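PDB 4MSX: Pre-mRNA-splicing factor SAD1 from Saccharomyces cerevisiae, which promotes assembly of newly synthesized U4 snRNA into the U4/U6 snRNP and is required for pre-mRNA splicing, although its deubiquitinase-like domain is catalytically inactive. Local coordinates for residues Y156-L164 with R209-F217; F217-L227 with L273-L284. All coordinates share one frame; numbering follows the deposited sequence.

Overall arrangement
From the N terminus, helix 146-155 leads into residues 156-164, the first half of interaction 1. After 44 intervening residues, which include helix 189-203, residues 209-217 return to close this first loop on the end of helix 206-214. F217 belongs to both contacts: there interaction 1 ends and interaction 2 begins, its own loop of 45 residues closing when 273-284 meets 217-227. The two loops follow in series, neither nested nor crossed, with contact centres about 16 Å apart. Their seam is packed: H211 and F212 meet L284, and F212 also touches L227. Together they tie residues 156-164 to helix 206-214, and the start of helix 222-234 to helices 266-280 and 282-292, in the ubiquitin-protease-like domain.

Interaction 1 of 2, residues Y156-L164 with R209-F217; sequences YPTYCPKDL and RDHFLLNHF
Y156 reaches H216 through its hydroxyl: OH and ND1 of H216 lie 2.7 Å apart in a hydrogen bond made at the edge of both rings, whose planes are 27° apart. CG of Y156 is anti to the backbone N (chi1 -174°), which carries OH to the imidazole. At Y159 the ring presents an edge, with CD2 3.6 Å from L213 O, while CE2 rests on CD2 of L213; OH is bonded to K232 O in helix 222-234, and a water accepts from Y159 N and lies within bonding distance of L213 O. A capping box opens the helix at 161-165: C160 N donates to D163 OD2 (2.8 Å, 165°) from above the carboxylate plane, whereas the return bond from D163 N to the sulfur is weak and, as C160 has a second conformer, doubtful. P161 lays CD on CD2 of L214 at 3.8 Å. L164 enters helix 206-214 as a knob among R209, D210, L213 and L214. Its CD2 meets CD1 of L213 at 3.7 Å, and CD1 passes D210 OD1, which R209 grips side-on with NE and NH2, in its guanidinium plane, as a salt bridge; another water links R209 NH2 to L164 O.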
loop_
_atom_site.group_PDB
_atom_site.type_symbol
_atom_site.label_atom_id
_atom_site.label_comp_id
_atom_site.label_asym_id
_atom_site.label_seq_id
_atom_site.Cartn_x
_atom_site.Cartn_y
_atom_site.Cartn_z
ATOM N N TYR A 156 -15.672 -6.018 -4.426
ATOM C CA TYR A 156 -15.594 -5.836 -2.995
ATOM C C TYR A 156 -15.215 -7.177 -2.320
ATOM O O TYR A 156 -16.065 -7.912 -1.924
ATOM C CB TYR A 156 -16.940 -5.308 -2.489
ATOM C CG TYR A 156 -16.922 -4.951 -1.037
ATOM C CD1 TYR A 156 -16.471 -3.702 -0.634
ATOM C CD2 TYR A 156 -17.334 -5.852 -0.053
ATOM C CE1 TYR A 156 -16.421 -3.330 0.690
ATOM C CE2 TYR A 156 -17.277 -5.483 1.319
ATOM C CZ TYR A 156 -16.789 -4.217 1.668
ATOM O OH TYR A 156 -16.730 -3.768 2.970
ATOM N N PRO A 157 -13.921 -7.527 -2.291
ATOM C CA PRO A 157 -13.469 -8.806 -1.740
ATOM C C PRO A 157 -13.931 -8.952 -0.296
ATOM O O PRO A 157 -13.972 -7.958 0.427
ATOM C CB PRO A 157 -11.932 -8.720 -1.822
ATOM C CG PRO A 157 -11.701 -7.782 -3.011
ATOM C CD PRO A 157 -12.810 -6.749 -2.853
ATOM N N THR A 158 -14.312 -10.176 0.077
ATOM C CA THR A 158 -14.813 -10.464 1.419
ATOM C C THR A 158 -13.999 -11.617 1.992
ATOM O O THR A 158 -13.455 -12.447 1.254
ATOM C CB THR A 158 -16.317 -10.869 1.417
ATOM O OG1 THR A 158 -16.539 -11.838 0.387
ATOM C CG2 THR A 158 -17.218 -9.643 1.181
ATOM N N TYR A 159 -13.855 -11.654 3.317
ATOM C CA TYR A 159 -12.947 -12.618 3.916
ATOM C C TYR A 159 -13.570 -13.063 5.252
ATOM O O TYR A 159 -14.308 -12.294 5.849
ATOM C CB TYR A 159 -11.582 -11.948 4.258
ATOM C CG TYR A 159 -10.879 -11.391 3.017
ATOM C CD1 TYR A 159 -10.068 -12.213 2.244
ATOM C CD2 TYR A 159 -11.075 -10.067 2.607
ATOM C CE1 TYR A 159 -9.449 -11.744 1.099
ATOM C CE2 TYR A 159 -10.412 -9.568 1.458
ATOM C CZ TYR A 159 -9.619 -10.428 0.713
ATOM O OH TYR A 159 -8.961 -10.045 -0.417
ATOM N N CYS A 160 -13.261 -14.271 5.705
ATOM C CA CYS A 160 -13.595 -14.683 7.066
ATOM C C CYS A 160 -12.265 -15.002 7.726
ATOM O O CYS A 160 -11.276 -15.240 7.028
ATOM C CB CYS A 160 -14.485 -15.941 7.056
ATOM S SG CYS A 160 -13.604 -17.314 6.354
ATOM N N PRO A 161 -12.216 -15.042 9.077
ATOM C CA PRO A 161 -10.935 -15.335 9.728
ATOM C C PRO A 161 -10.180 -16.550 9.216
ATOM O O PRO A 161 -8.951 -16.512 9.058
ATOM C CB PRO A 161 -11.325 -15.488 11.205
ATOM C CG PRO A 161 -12.400 -14.489 11.360
ATOM C CD PRO A 161 -13.219 -14.597 10.058
ATOM N N LYS A 162 -10.865 -17.641 8.915
ATOM C CA LYS A 162 -10.097 -18.813 8.470
ATOM C C LYS A 162 -9.415 -18.652 7.085
ATOM O O LYS A 162 -8.421 -19.289 6.813
ATOM C CB LYS A 162 -10.975 -20.090 8.440
ATOM C CG LYS A 162 -10.111 -21.349 8.117
ATOM C CD LYS A 162 -10.721 -22.664 8.612
ATOM C CE LYS A 162 -11.445 -23.407 7.484
ATOM N NZ LYS A 162 -11.928 -24.756 7.909
ATOM N N ASP A 163 -9.962 -17.829 6.201
ATOM C CA ASP A 163 -9.263 -17.557 4.940
ATOM C C ASP A 163 -7.859 -17.029 5.232
ATOM O O ASP A 163 -6.886 -17.407 4.550
ATOM C CB ASP A 163 -10.000 -16.488 4.104
ATOM C CG ASP A 163 -11.398 -16.877 3.734
ATOM O OD1 ASP A 163 -11.655 -18.085 3.495
ATOM O OD2 ASP A 163 -12.258 -15.965 3.707
ATOM N N LEU A 164 -7.727 -16.145 6.232
ATOM C CA LEU A 164 -6.420 -15.499 6.500
ATOM C C LEU A 164 -5.347 -16.510 6.927
ATOM O O LEU A 164 -4.135 -16.323 6.688
ATOM C CB LEU A 164 -6.556 -14.350 7.513
ATOM C CG LEU A 164 -7.721 -13.366 7.257
ATOM C CD1 LEU A 164 -7.613 -12.107 8.079
ATOM C CD2 LEU A 164 -7.833 -12.967 5.804
ATOM N N ARG A 209 -3.747 -5.022 8.585
ATOM C CA ARG A 209 -4.327 -5.705 7.436
ATOM C C ARG A 209 -5.581 -6.461 7.883
ATOM O O ARG A 209 -6.680 -6.344 7.273
ATOM C CB ARG A 209 -3.364 -6.734 6.860
ATOM C CG ARG A 209 -3.981 -7.542 5.691
ATOM C CD ARG A 209 -3.141 -8.771 5.410
ATOM N NE ARG A 209 -3.400 -9.775 6.485
ATOM C CZ ARG A 209 -2.891 -11.002 6.485
ATOM N NH1 ARG A 209 -2.113 -11.375 5.482
ATOM N NH2 ARG A 209 -3.155 -11.862 7.492
ATOM N N ASP A 210 -5.432 -7.237 8.958
ATOM C CA ASP A 210 -6.581 -8.083 9.394
ATOM C C ASP A 210 -7.807 -7.243 9.713
ATOM O O ASP A 210 -8.956 -7.596 9.369
ATOM C CB ASP A 210 -6.203 -8.948 10.605
ATOM C CG ASP A 210 -5.313 -10.107 10.222
ATOM O OD1 ASP A 210 -4.889 -10.146 9.037
ATOM O OD2 ASP A 210 -5.024 -10.987 11.097
ATOM N N HIS A 211 -7.583 -6.101 10.359
ATOM C CA HIS A 211 -8.704 -5.237 10.698
ATOM C C HIS A 211 -9.415 -4.745 9.420
ATOM O O HIS A 211 -10.675 -4.670 9.357
ATOM C CB HIS A 211 -8.246 -4.033 11.517
ATOM C CG HIS A 211 -9.379 -3.226 12.068
ATOM N ND1 HIS A 211 -10.051 -3.593 13.223
ATOM C CD2 HIS A 211 -9.971 -2.090 11.629
ATOM C CE1 HIS A 211 -11.021 -2.721 13.453
ATOM N NE2 HIS A 211 -10.997 -1.805 12.499
ATOM N N PHE A 212 -8.623 -4.366 8.405
ATOM C CA PHE A 212 -9.239 -3.879 7.140
ATOM C C PHE A 212 -9.975 -5.006 6.399
ATOM O O PHE A 212 -11.022 -4.765 5.768
ATOM C CB PHE A 212 -8.154 -3.344 6.176
ATOM C CG PHE A 212 -7.772 -1.895 6.413
ATOM C CD1 PHE A 212 -8.717 -0.900 6.348
ATOM C CD2 PHE A 212 -6.457 -1.553 6.681
ATOM C CE1 PHE A 212 -8.354 0.453 6.510
ATOM C CE2 PHE A 212 -6.077 -0.193 6.870
ATOM C CZ PHE A 212 -7.030 0.793 6.791
ATOM N N LEU A 213 -9.381 -6.207 6.383
ATOM C CA LEU A 213 -9.968 -7.309 5.588
ATOM C C LEU A 213 -11.280 -7.814 6.208
ATOM O O LEU A 213 -12.170 -8.201 5.482
ATOM C CB LEU A 213 -9.046 -8.508 5.476
ATOM C CG LEU A 213 -7.686 -8.247 4.819
ATOM C CD1 LEU A 213 -6.891 -9.538 4.616
ATOM C CD2 LEU A 213 -7.904 -7.505 3.450
ATOM N N LEU A 214 -11.389 -7.806 7.537
ATOM C CA LEU A 214 -12.531 -8.505 8.211
ATOM C C LEU A 214 -13.650 -7.576 8.629
ATOM O O LEU A 214 -14.700 -8.037 9.089
ATOM C CB LEU A 214 -12.047 -9.298 9.455
ATOM C CG LEU A 214 -11.065 -10.410 9.105
ATOM C CD1 LEU A 214 -10.383 -11.053 10.363
ATOM C CD2 LEU A 214 -11.769 -11.485 8.324
ATOM N N ASN A 215 -13.435 -6.270 8.526
ATOM C CA ASN A 215 -14.480 -5.318 8.872
ATOM C C ASN A 215 -14.988 -4.517 7.693
ATOM O O ASN A 215 -14.368 -4.508 6.652
ATOM C CB ASN A 215 -13.971 -4.411 9.956
ATOM C CG ASN A 215 -13.634 -5.207 11.206
ATOM O OD1 ASN A 215 -14.514 -5.493 12.013
ATOM N ND2 ASN A 215 -12.395 -5.654 11.307
ATOM N N HIS A 216 -16.125 -3.865 7.868
ATOM C CA HIS A 216 -16.686 -3.033 6.816
ATOM C C HIS A 216 -16.657 -1.621 7.325
ATOM O O HIS A 216 -16.715 -1.390 8.520
ATOM C CB HIS A 216 -18.097 -3.529 6.462
ATOM C CG HIS A 216 -18.097 -4.982 6.121
ATOM N ND1 HIS A 216 -17.595 -5.461 4.930
ATOM C CD2 HIS A 216 -18.440 -6.075 6.850
ATOM C CE1 HIS A 216 -17.665 -6.783 4.919
ATOM N NE2 HIS A 216 -18.179 -7.182 6.072
ATOM N N PHE A 217 -16.553 -0.666 6.431
ATOM C CA PHE A 217 -16.221 0.673 6.882
ATOM C C PHE A 217 -17.198 1.705 6.291
ATOM O O PHE A 217 -16.816 2.828 5.983
ATOM C CB PHE A 217 -14.731 0.988 6.534
ATOM C CG PHE A 217 -13.747 0.158 7.296
ATOM C CD1 PHE A 217 -13.358 -1.067 6.826
ATOM C CD2 PHE A 217 -13.221 0.605 8.502
ATOM C CE1 PHE A 217 -12.446 -1.862 7.541
ATOM C CE2 PHE A 217 -12.322 -0.153 9.227
ATOM C CZ PHE A 217 -11.929 -1.405 8.761
HETATM O O HOH W 1 -15.102 -1.378 3.799
HETATM O O HOH W 2 -14.654 -9.208 4.704
HETATM O O HOH W 3 -15.975 -10.051 7.128
HETATM O O HOH W 4 -2.204 -14.365 7.827
#

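Interaction 2 of 2, residues F217-L227 with L273-L284; sequences FDNQGEFIKRL and LFNKICSSSNDL
The carbonyl oxygen of S280 accepts from two waters, and one of them, 2.8 Å from S280 O, also donates to Q220 O at 2.6 Å, bridging the backbone of the two segments where they come close. Beside it, the side chain of Q220 points OE1 at S281 OG, but the separation is implausibly short and Q220 has a second conformer, so the details of that bond are doubtful. S281 OG is more securely placed as the N-cap of helix 282-292, accepting from L284 N at 3.0 Å and 170°.

Next to this polar end, F223 is a knob in a hole formed by L273, K276, I277 and S280. It swings its ring opposite the backbone N (chi1 165°), which sends it into the hole. K276 CG sits over the centre of one face, 3.5 Å from the ring centroid, a CH-pi contact, while NZ runs on to a salt bridge with E257. L273 CD1 meets the ring edge at CZ, 3.6 Å away, and I277 CG1 also lies in the ring plane. An alanine here takes away the ring that K276 CG and L273 CD1 pack on, and would probably leave a gap between the helices. I224 fills the next position, its CD1 tip to tip with L284 CD1 at 3.7 Å, and the side chain of L227 crosses that of I277 at about a right angle, CD2 against CD1. The segments 222-227 and 273-280 cross at -120°, their axes 10.0 Å apart, with helix 247-256 packed against F223 and L227, helix 189-203 against L227, L273 and I277, and helix 206-214 against L227 and L284.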
loop_
_atom_site.group_PDB
_atom_site.type_symbol
_atom_site.label_atom_id
_atom_site.label_comp_id
_atom_site.label_asym_id
_atom_site.label_seq_id
_atom_site.Cartn_x
_atom_site.Cartn_y
_atom_site.Cartn_z
ATOM N N PHE A 217 -16.553 -0.666 6.431
ATOM C CA PHE A 217 -16.221 0.673 6.882
ATOM C C PHE A 217 -17.198 1.705 6.291
ATOM O O PHE A 217 -16.816 2.828 5.983
ATOM C CB PHE A 217 -14.731 0.988 6.534
ATOM C CG PHE A 217 -13.747 0.158 7.296
ATOM C CD1 PHE A 217 -13.358 -1.067 6.826
ATOM C CD2 PHE A 217 -13.221 0.605 8.502
ATOM C CE1 PHE A 217 -12.446 -1.862 7.541
ATOM C CE2 PHE A 217 -12.322 -0.153 9.227
ATOM C CZ PHE A 217 -11.929 -1.405 8.761
ATOM N N ASP A 218 -18.470 1.328 6.172
ATOM C CA ASP A 218 -19.510 2.236 5.652
ATOM C C ASP A 218 -19.875 3.392 6.602
ATOM O O ASP A 218 -20.470 4.401 6.200
ATOM C CB ASP A 218 -20.766 1.443 5.313
ATOM C CG ASP A 218 -20.525 0.425 4.224
ATOM O OD1 ASP A 218 -20.295 0.841 3.061
ATOM O OD2 ASP A 218 -20.569 -0.789 4.535
ATOM N N ASN A 219 -19.488 3.237 7.859
ATOM C CA ASN A 219 -19.731 4.239 8.885
ATOM C C ASN A 219 -18.500 5.099 9.306
ATOM O O ASN A 219 -18.601 5.848 10.284
ATOM C CB ASN A 219 -20.274 3.502 10.109
ATOM C CG ASN A 219 -19.486 2.225 10.391
ATOM O OD1 ASN A 219 -19.561 1.248 9.622
ATOM N ND2 ASN A 219 -18.692 2.241 11.464
ATOM N N GLN A 220 -17.360 5.026 8.601
ATOM C CA GLN A 220 -16.183 5.769 9.025
ATOM C C GLN A 220 -15.741 6.845 7.971
ATOM O O GLN A 220 -14.617 7.345 8.035
ATOM C CB GLN A 220 -15.014 4.797 9.463
ATOM C CG GLN A 220 -15.360 3.735 10.587
ATOM C CD GLN A 220 -14.114 3.085 11.327
ATOM O OE1 GLN A 220 -13.137 3.746 11.604
ATOM N NE2 GLN A 220 -14.203 1.801 11.659
ATOM N N GLY A 221 -16.623 7.223 7.033
ATOM C CA GLY A 221 -16.307 8.246 6.027
ATOM C C GLY A 221 -15.672 7.706 4.732
ATOM O O GLY A 221 -15.156 6.582 4.729
ATOM N N GLU A 222 -15.695 8.496 3.665
ATOM C CA GLU A 222 -15.245 8.063 2.341
ATOM C C GLU A 222 -13.704 7.662 2.243
ATOM O O GLU A 222 -13.355 6.671 1.602
ATOM C CB GLU A 222 -15.491 9.151 1.342
ATOM C CG GLU A 222 -15.075 8.733 -0.050
ATOM C CD GLU A 222 -15.803 9.467 -1.169
ATOM O OE1 GLU A 222 -16.576 10.417 -0.877
ATOM O OE2 GLU A 222 -15.586 9.089 -2.352
ATOM N N PHE A 223 -12.840 8.440 2.879
ATOM C CA PHE A 223 -11.386 8.104 2.858
ATOM C C PHE A 223 -11.166 6.658 3.397
ATOM O O PHE A 223 -10.506 5.818 2.746
ATOM C CB PHE A 223 -10.608 9.077 3.703
ATOM C CG PHE A 223 -9.219 8.581 4.017
ATOM C CD1 PHE A 223 -8.249 8.553 3.010
ATOM C CD2 PHE A 223 -8.909 8.099 5.280
ATOM C CE1 PHE A 223 -6.925 8.065 3.290
ATOM C CE2 PHE A 223 -7.608 7.608 5.579
ATOM C CZ PHE A 223 -6.611 7.591 4.564
ATOM N N ILE A 224 -11.716 6.364 4.587
ATOM C CA ILE A 224 -11.454 5.062 5.249
ATOM C C ILE A 224 -12.114 3.955 4.437
ATOM O O ILE A 224 -11.515 2.916 4.215
ATOM C CB ILE A 224 -11.933 4.977 6.732
ATOM C CG1 ILE A 224 -11.019 5.749 7.668
ATOM C CG2 ILE A 224 -11.865 3.527 7.257
ATOM C CD1 ILE A 224 -9.574 5.039 7.864
ATOM N N LYS A 225 -13.330 4.197 3.916
ATOM C CA LYS A 225 -13.936 3.179 3.071
ATOM C C LYS A 225 -13.064 2.909 1.829
ATOM O O LYS A 225 -12.804 1.761 1.476
ATOM C CB LYS A 225 -15.349 3.606 2.620
ATOM C CG LYS A 225 -16.027 2.524 1.808
ATOM C CD LYS A 225 -17.519 2.821 1.634
ATOM C CE LYS A 225 -18.231 1.730 0.820
ATOM N NZ LYS A 225 -17.976 0.352 1.349
ATOM N N ARG A 226 -12.607 3.956 1.139
ATOM C CA ARG A 226 -11.842 3.697 -0.066
ATOM C C ARG A 226 -10.525 2.972 0.271
ATOM O O ARG A 226 -10.093 2.091 -0.449
ATOM C CB ARG A 226 -11.529 5.020 -0.776
ATOM C CG ARG A 226 -12.725 5.573 -1.598
ATOM C CD ARG A 226 -12.245 6.953 -2.038
ATOM N NE ARG A 226 -13.107 7.687 -2.950
ATOM C CZ ARG A 226 -12.891 7.801 -4.265
ATOM N NH1 ARG A 226 -11.889 7.161 -4.898
ATOM N NH2 ARG A 226 -13.713 8.540 -4.952
ATOM N N LEU A 227 -9.906 3.348 1.378
ATOM C CA LEU A 227 -8.598 2.775 1.709
ATOM C C LEU A 227 -8.840 1.273 2.043
ATOM O O LEU A 227 -8.042 0.379 1.706
ATOM C CB LEU A 227 -8.008 3.522 2.913
ATOM C CG LEU A 227 -6.749 2.865 3.514
ATOM C CD1 LEU A 227 -5.673 2.716 2.448
ATOM C CD2 LEU A 227 -6.237 3.713 4.687
ATOM N N LEU A 273 -0.464 9.452 5.430
ATOM C CA LEU A 273 -1.518 8.428 5.403
ATOM C C LEU A 273 -1.774 7.920 6.853
ATOM O O LEU A 273 -2.931 7.764 7.277
ATOM C CB LEU A 273 -1.103 7.247 4.520
ATOM C CG LEU A 273 -2.277 6.341 4.176
ATOM C CD1 LEU A 273 -3.290 7.060 3.222
ATOM C CD2 LEU A 273 -1.776 5.036 3.568
ATOM N N PHE A 274 -0.712 7.674 7.631
ATOM C CA PHE A 274 -0.943 7.293 9.058
ATOM C C PHE A 274 -1.704 8.373 9.823
ATOM O O PHE A 274 -2.623 8.073 10.608
ATOM C CB PHE A 274 0.361 7.081 9.816
ATOM C CG PHE A 274 0.938 5.706 9.648
ATOM C CD1 PHE A 274 0.584 4.909 8.581
ATOM C CD2 PHE A 274 1.820 5.200 10.581
ATOM C CE1 PHE A 274 1.115 3.615 8.437
ATOM C CE2 PHE A 274 2.359 3.919 10.444
ATOM C CZ PHE A 274 2.008 3.137 9.376
ATOM N N ASN A 275 -1.350 9.645 9.602
ATOM C CA ASN A 275 -2.058 10.697 10.304
ATOM C C ASN A 275 -3.510 10.805 9.834
ATOM O O ASN A 275 -4.414 11.116 10.625
ATOM C CB ASN A 275 -1.323 12.051 10.228
ATOM C CG ASN A 275 0.031 12.033 11.023
ATOM O OD1 ASN A 275 0.162 11.377 12.077
ATOM N ND2 ASN A 275 1.036 12.727 10.495
ATOM N N LYS A 276 -3.754 10.559 8.554
ATOM C CA LYS A 276 -5.112 10.719 8.038
ATOM C C LYS A 276 -5.991 9.545 8.570
ATOM O O LYS A 276 -7.195 9.693 8.836
ATOM C CB LYS A 276 -5.105 10.750 6.521
ATOM C CG LYS A 276 -6.491 10.882 5.870
ATOM C CD LYS A 276 -6.997 12.293 6.122
ATOM C CE LYS A 276 -8.389 12.440 5.612
ATOM N NZ LYS A 276 -8.830 13.849 5.590
ATOM N N ILE A 277 -5.395 8.376 8.661
ATOM C CA ILE A 277 -6.110 7.193 9.193
ATOM C C ILE A 277 -6.499 7.476 10.639
ATOM O O ILE A 277 -7.673 7.273 11.031
ATOM C CB ILE A 277 -5.267 5.908 9.140
ATOM C CG1 ILE A 277 -5.095 5.478 7.690
ATOM C CG2 ILE A 277 -5.955 4.755 9.991
ATOM C CD1 ILE A 277 -3.999 4.437 7.489
ATOM N N CYS A 278 -5.554 7.992 11.406
ATOM C CA CYS A 278 -5.780 8.273 12.829
ATOM C C CYS A 278 -6.856 9.337 13.084
ATOM O O CYS A 278 -7.586 9.261 14.078
ATOM C CB CYS A 278 -4.490 8.697 13.507
ATOM S SG CYS A 278 -3.328 7.306 13.762
ATOM N N SER A 279 -6.953 10.331 12.201
ATOM C CA SER A 279 -7.919 11.391 12.393
ATOM C C SER A 279 -9.275 10.958 11.845
ATOM O O SER A 279 -10.309 11.621 12.064
ATOM C CB SER A 279 -7.403 12.664 11.689
ATOM O OG SER A 279 -7.578 12.503 10.298
ATOM N N SER A 280 -9.300 9.847 11.119
ATOM C CA SER A 280 -10.537 9.386 10.478
ATOM C C SER A 280 -11.224 8.162 11.153
ATOM O O SER A 280 -12.392 7.927 10.909
ATOM C CB SER A 280 -10.260 8.992 9.034
ATOM O OG SER A 280 -9.740 10.117 8.347
ATOM N N SER A 281 -10.484 7.380 11.928
ATOM C CA SER A 281 -10.988 6.096 12.459
ATOM C C SER A 281 -10.447 5.892 13.846
ATOM O O SER A 281 -9.229 5.734 14.027
ATOM C CB SER A 281 -10.564 4.914 11.582
ATOM O OG SER A 281 -10.827 3.636 12.258
ATOM N N ASN A 282 -11.318 5.877 14.853
ATOM C CA ASN A 282 -10.804 5.643 16.208
ATOM C C ASN A 282 -10.250 4.243 16.364
ATOM O O ASN A 282 -9.243 4.052 17.064
ATOM C CB ASN A 282 -11.871 5.949 17.275
ATOM C CG ASN A 282 -12.152 7.437 17.389
ATOM O OD1 ASN A 282 -11.228 8.266 17.338
ATOM N ND2 ASN A 282 -13.432 7.794 17.514
ATOM N N ASP A 283 -10.910 3.268 15.734
ATOM C CA ASP A 283 -10.480 1.856 15.763
ATOM C C ASP A 283 -9.036 1.710 15.185
ATOM O O ASP A 283 -8.130 1.077 15.799
ATOM C CB ASP A 283 -11.391 0.984 14.851
ATOM C CG ASP A 283 -12.804 0.829 15.358
ATOM O OD1 ASP A 283 -13.146 1.308 16.481
ATOM O OD2 ASP A 283 -13.579 0.176 14.607
ATOM N N LEU A 284 -8.833 2.242 13.971
ATOM C CA LEU A 284 -7.497 2.108 13.348
ATOM C C LEU A 284 -6.489 2.978 14.078
ATOM O O LEU A 284 -5.321 2.630 14.169
ATOM C CB LEU A 284 -7.542 2.478 11.851
ATOM C CG LEU A 284 -8.290 1.376 11.059
ATOM C CD1 LEU A 284 -8.939 1.911 9.767
ATOM C CD2 LEU A 284 -7.387 0.170 10.769
HETATM O O HOH W 5 -14.784 6.586 11.911
HETATM O O HOH W 6 -14.227 9.503 9.522
#